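Long-range contacts in phosphonate monoester hydrolase (Ruegeria pomeroyi, PDB 4UPK), which belongs to the sulfatase-like hydrolases of the alkaline phosphatase superfamily: residues G203-A209 / V247-N253; P112-M118 / M395-L399. All blocks are in the same frame, centred on the assembly; numbering follows the deposited sequence.

Contact 1 of 2, residues G203-A209 / V247-N253; sequences GPAMYRA and VAPAPYN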
# COMPACT_ATOMS: atom_id res chain seq x y z
N GLY A 203 24.75 -2.47 46.71
CA GLY A 203 25.47 -1.20 46.70
C GLY A 203 24.60 -0.15 46.01
O GLY A 203 23.81 -0.49 45.12
N PRO A 204 24.65 1.11 46.46
CA PRO A 204 23.82 2.15 45.79
C PRO A 204 24.19 2.35 44.31
O PRO A 204 25.33 2.10 43.92
CB PRO A 204 24.09 3.41 46.63
CG PRO A 204 25.42 3.19 47.24
CD PRO A 204 25.52 1.70 47.50
N ALA A 205 23.24 2.76 43.48
CA ALA A 205 23.53 3.01 42.07
C ALA A 205 24.52 4.19 41.92
O ALA A 205 24.61 5.03 42.81
CB ALA A 205 22.24 3.30 41.31
N MET A 206 25.28 4.21 40.80
CA MET A 206 26.27 5.24 40.41
C MET A 206 25.61 6.64 40.43
O MET A 206 26.24 7.62 40.83
CB MET A 206 26.81 4.91 38.99
CG MET A 206 27.56 6.07 38.27
SD MET A 206 27.42 6.06 36.44
CE MET A 206 25.78 6.74 36.25
N TYR A 207 24.35 6.70 40.00
CA TYR A 207 23.54 7.92 39.91
C TYR A 207 22.72 8.16 41.19
O TYR A 207 22.27 7.21 41.83
CB TYR A 207 22.63 7.89 38.66
CG TYR A 207 21.93 6.56 38.45
CD1 TYR A 207 20.72 6.28 39.08
CD2 TYR A 207 22.49 5.58 37.63
CE1 TYR A 207 20.08 5.05 38.90
CE2 TYR A 207 21.88 4.34 37.48
CZ TYR A 207 20.67 4.08 38.11
OH TYR A 207 20.06 2.86 37.93
N ARG A 208 22.53 9.43 41.54
CA ARG A 208 21.70 9.84 42.68
C ARG A 208 20.24 9.60 42.29
O ARG A 208 19.95 9.48 41.09
CB ARG A 208 21.92 11.32 43.05
CG ARG A 208 23.35 11.61 43.51
CD ARG A 208 23.63 13.09 43.67
NE ARG A 208 22.97 13.64 44.85
CZ ARG A 208 22.44 14.86 44.93
NH1 ARG A 208 22.49 15.68 43.88
NH2 ARG A 208 21.83 15.26 46.04
N ALA A 209 19.33 9.49 43.28
CA ALA A 209 17.90 9.26 43.07
C ALA A 209 17.26 10.27 42.11
O ALA A 209 16.49 9.86 41.24
CB ALA A 209 17.15 9.25 44.40
N VAL A 247 19.57 -2.73 40.50
CA VAL A 247 20.33 -1.70 41.17
C VAL A 247 19.35 -0.59 41.51
O VAL A 247 18.50 -0.25 40.69
CB VAL A 247 21.61 -1.23 40.39
CG1 VAL A 247 21.29 -0.48 39.08
CG2 VAL A 247 22.54 -0.42 41.29
N ALA A 248 19.44 -0.04 42.74
CA ALA A 248 18.56 1.04 43.19
C ALA A 248 19.38 2.21 43.72
O ALA A 248 20.39 1.98 44.38
CB ALA A 248 17.58 0.53 44.26
N PRO A 249 18.99 3.47 43.39
CA PRO A 249 19.75 4.61 43.94
C PRO A 249 19.48 4.80 45.44
O PRO A 249 18.43 4.36 45.93
CB PRO A 249 19.26 5.78 43.09
CG PRO A 249 17.84 5.44 42.79
CD PRO A 249 17.82 3.94 42.61
N ALA A 250 20.44 5.40 46.18
CA ALA A 250 20.30 5.67 47.63
C ALA A 250 19.04 6.56 47.87
O ALA A 250 18.84 7.50 47.10
CB ALA A 250 21.55 6.37 48.16
N PRO A 251 18.13 6.24 48.83
CA PRO A 251 18.21 5.22 49.89
C PRO A 251 17.52 3.89 49.61
O PRO A 251 17.49 3.01 50.49
CB PRO A 251 17.53 5.93 51.05
CG PRO A 251 16.41 6.69 50.39
CD PRO A 251 16.97 7.13 49.04
N TYR A 252 16.92 3.73 48.40
CA TYR A 252 16.15 2.55 48.00
C TYR A 252 16.87 1.24 48.04
O TYR A 252 16.21 0.21 48.24
CB TYR A 252 15.53 2.75 46.63
CG TYR A 252 14.64 3.98 46.55
CD1 TYR A 252 13.33 3.94 47.02
CD2 TYR A 252 15.11 5.16 46.00
CE1 TYR A 252 12.51 5.08 46.97
CE2 TYR A 252 14.32 6.30 45.95
CZ TYR A 252 13.02 6.26 46.42
OH TYR A 252 12.24 7.38 46.29
N ASN A 253 18.20 1.25 47.78
CA ASN A 253 19.07 0.08 47.68
C ASN A 253 19.04 -0.82 48.93
O ASN A 253 19.04 -2.04 48.80
CB ASN A 253 20.51 0.51 47.32
CG ASN A 253 21.18 1.36 48.38
OD1 ASN A 253 20.66 2.39 48.84
ND2 ASN A 253 22.36 0.96 48.79
O HOH W 1 21.27 -1.62 44.60
O HOH W 2 22.55 6.16 44.51
O HOH W 3 18.47 2.30 39.73
O HOH W 4 20.26 9.47 45.86
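Ala205 N donates to Ala248 O at 3.1 Å, the one direct hydrogen bond between segments 203-209 and 247-253. The N-H...O angle is 146° and the donor sits 48° out of the carbonyl plane, so the bond is bent and misses the lone pairs. Four waters supply the other polar links. One receives the N-H of Ala248 and donates to Gly203 O; a second joins Ala250 N to Tyr207 O in the same sense; a third donates to Val247 O, the water oxygen 2.7 Å from that atom, and also meets Tyr207 OH; a fourth accepts from Ala209 N and donates to Ala250 O.

Beside these bonds, aliphatic carbons pack against backbone and side-chain atoms alike. Pro249 CB comes 3.6 Å from Tyr207 O and also meets Ala209 N, while Pro249 CG lies over Ala209 CA. Val247 CG2, trans to its own backbone N, reaches Ala205 CB at 3.7 Å, and its sister methyl CG1 meets Tyr207 OH. At the other end Asn253 CG sits between its backbone N and carbonyl carbon (chi1 64°), which turns the amide toward Pro204, with Asn253 ND2 3.5 Å from Pro204 CD; Asn202 O takes a hydrogen bond from ND2. Edge-to-face packing with Trp171 places the Tyr207 ring beside helix 169-177, and Pro249 and Tyr252 lean on Glu319 of helix 303-333.

Neither segment is a regular strand, and CA atoms approach to 4.5 Å at Ala205 and Pro249. Most of the polar links run through water, while direct packing of Pro249 on Tyr207 and Ala209, and of Val247 on Ala205, supplies the rest.

Contact 2 of 2, residues P112-M118 / M395-L399; sequences PNIATEM and MPTIL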
# COMPACT_ATOMS: atom_id res chain seq x y z
N PRO A 112 -4.45 -3.58 13.74
CA PRO A 112 -4.99 -2.45 14.49
C PRO A 112 -4.48 -2.43 15.93
O PRO A 112 -4.34 -3.48 16.55
CB PRO A 112 -6.51 -2.68 14.42
CG PRO A 112 -6.72 -3.63 13.31
CD PRO A 112 -5.52 -4.51 13.34
N ASN A 113 -4.10 -1.26 16.42
CA ASN A 113 -3.58 -1.13 17.78
C ASN A 113 -4.24 0.05 18.47
O ASN A 113 -5.00 0.78 17.82
CB ASN A 113 -2.04 -1.07 17.80
CG ASN A 113 -1.41 0.10 17.07
OD1 ASN A 113 -1.62 1.27 17.38
ND2 ASN A 113 -0.52 -0.19 16.14
N ILE A 114 -3.99 0.24 19.78
CA ILE A 114 -4.56 1.34 20.56
C ILE A 114 -4.23 2.73 19.96
O ILE A 114 -5.11 3.57 19.93
CB ILE A 114 -4.27 1.22 22.10
CG1 ILE A 114 -5.13 2.19 22.97
CG2 ILE A 114 -2.78 1.33 22.44
CD1 ILE A 114 -6.63 1.88 23.02
N ALA A 115 -3.01 2.94 19.45
CA ALA A 115 -2.58 4.21 18.87
C ALA A 115 -3.28 4.53 17.54
O ALA A 115 -3.82 5.63 17.38
CB ALA A 115 -1.07 4.25 18.72
N THR A 116 -3.32 3.55 16.61
CA THR A 116 -3.99 3.71 15.30
C THR A 116 -5.48 4.00 15.47
O THR A 116 -6.03 4.86 14.78
CB THR A 116 -3.75 2.49 14.40
OG1 THR A 116 -4.21 1.31 15.05
CG2 THR A 116 -2.29 2.35 13.98
N GLU A 117 -6.12 3.30 16.42
CA GLU A 117 -7.54 3.46 16.71
C GLU A 117 -7.84 4.77 17.44
O GLU A 117 -8.85 5.40 17.11
CB GLU A 117 -8.13 2.22 17.41
CG GLU A 117 -8.05 0.93 16.60
CD GLU A 117 -8.28 1.02 15.10
OE1 GLU A 117 -9.45 1.15 14.67
OE2 GLU A 117 -7.27 0.95 14.35
N MET A 118 -6.96 5.21 18.36
CA MET A 118 -7.07 6.49 19.06
C MET A 118 -6.85 7.66 18.11
O MET A 118 -7.45 8.71 18.31
CB MET A 118 -6.12 6.59 20.28
CG MET A 118 -6.60 5.77 21.49
SD MET A 118 -8.09 6.39 22.30
CE MET A 118 -7.42 7.66 23.34
N MET A 395 -7.14 -2.35 25.83
CA MET A 395 -7.39 -1.62 24.58
C MET A 395 -8.92 -1.40 24.36
O MET A 395 -9.31 -0.25 24.19
CB MET A 395 -6.70 -2.28 23.35
CG MET A 395 -7.39 -1.99 22.02
SD MET A 395 -6.37 -2.40 20.63
CE MET A 395 -7.26 -1.64 19.29
N PRO A 396 -9.80 -2.45 24.41
CA PRO A 396 -11.24 -2.21 24.20
C PRO A 396 -11.90 -1.34 25.27
O PRO A 396 -12.86 -0.64 24.95
CB PRO A 396 -11.83 -3.62 24.13
CG PRO A 396 -10.88 -4.47 24.86
CD PRO A 396 -9.53 -3.90 24.57
N THR A 397 -11.37 -1.32 26.51
CA THR A 397 -11.88 -0.47 27.59
C THR A 397 -11.68 1.02 27.23
O THR A 397 -12.61 1.82 27.37
CB THR A 397 -11.23 -0.85 28.91
OG1 THR A 397 -11.42 -2.25 29.15
CG2 THR A 397 -11.78 -0.05 30.09
N ILE A 398 -10.47 1.38 26.76
CA ILE A 398 -10.08 2.74 26.40
C ILE A 398 -10.93 3.23 25.24
O ILE A 398 -11.54 4.29 25.37
CB ILE A 398 -8.54 2.87 26.12
CG1 ILE A 398 -7.70 2.49 27.38
CG2 ILE A 398 -8.18 4.28 25.62
CD1 ILE A 398 -6.27 1.97 27.06
N LEU A 399 -11.00 2.43 24.14
CA LEU A 399 -11.79 2.77 22.95
C LEU A 399 -13.26 2.99 23.26
O LEU A 399 -13.85 3.96 22.79
CB LEU A 399 -11.62 1.73 21.81
CG LEU A 399 -10.19 1.59 21.22
CD1 LEU A 399 -10.18 0.55 20.12
CD2 LEU A 399 -9.63 2.96 20.72
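Ile114 reaches helix 395-399 through its longer branch. Its CB points along the flank of the interface, but CG1 stands trans to the backbone N (chi1 -167°) and carries CD1 across. That methyl lies 3.6 Å from Met395 O and 3.8 Å from Ile398 CB, and it also touches Leu399 CD2 and Met395 CG, so one carbon meets three residues of the facing helix. The other branch, CG2, lies between the backbone N and the carbonyl carbon and makes none of these close approaches. Ile114 and Ile398 cross at about a right angle.

Met395 returns the contact with an extended chain: its SD passes Ile114 N and its CE ends 3.6 Å from Asn113 C, at the start of helix 114-118. Glu117 contributes its aliphatic part, CB against Leu399 CD2 at 3.7 Å and CG against Met395 CE, before the bent chain takes the carboxylate to a salt bridge with Lys120. Met118, bent twice, lays SD 3.9 Å from Ile398 CG2.

Asn113 and Thr116 fix the helix start as a capping box: Thr116 N donates to Asn113 OD1, and Asn113 N to Thr116 OG1. The short axes run 10.6 Å apart at 15°, and no hydrogen bond joins the segments. Met118 and Ile398 both touch Val36 of strand 35-41, and Ile114 touches Phe234 of strand 234-239. Near-parallel helices packed side by side on parallel strands are characteristic of the alpha/beta core of the alkaline phosphatase superfamily.

How the contacts relate
The two contacts sit in different parts of the sulfatase-family region, their centres 37 Å apart and nearest atoms about 27 Å apart. Contact 2 is buried: seven of its eight touching residues are buried and none is exposed. Contact 1 is only partly buried and lies farther from the chain centre, about 24 Å against 18 Å between centres. They hold different elements, two helices against the central sheet in contact 2 and two irregular loops in contact 1. Chemistry follows place: contact 2 is mainly aliphatic and sulfur packing, whereas contact 1 adds water bridges and one direct backbone bond to its apolar packing. In sequence, both segments of contact 1 fall between those of contact 2.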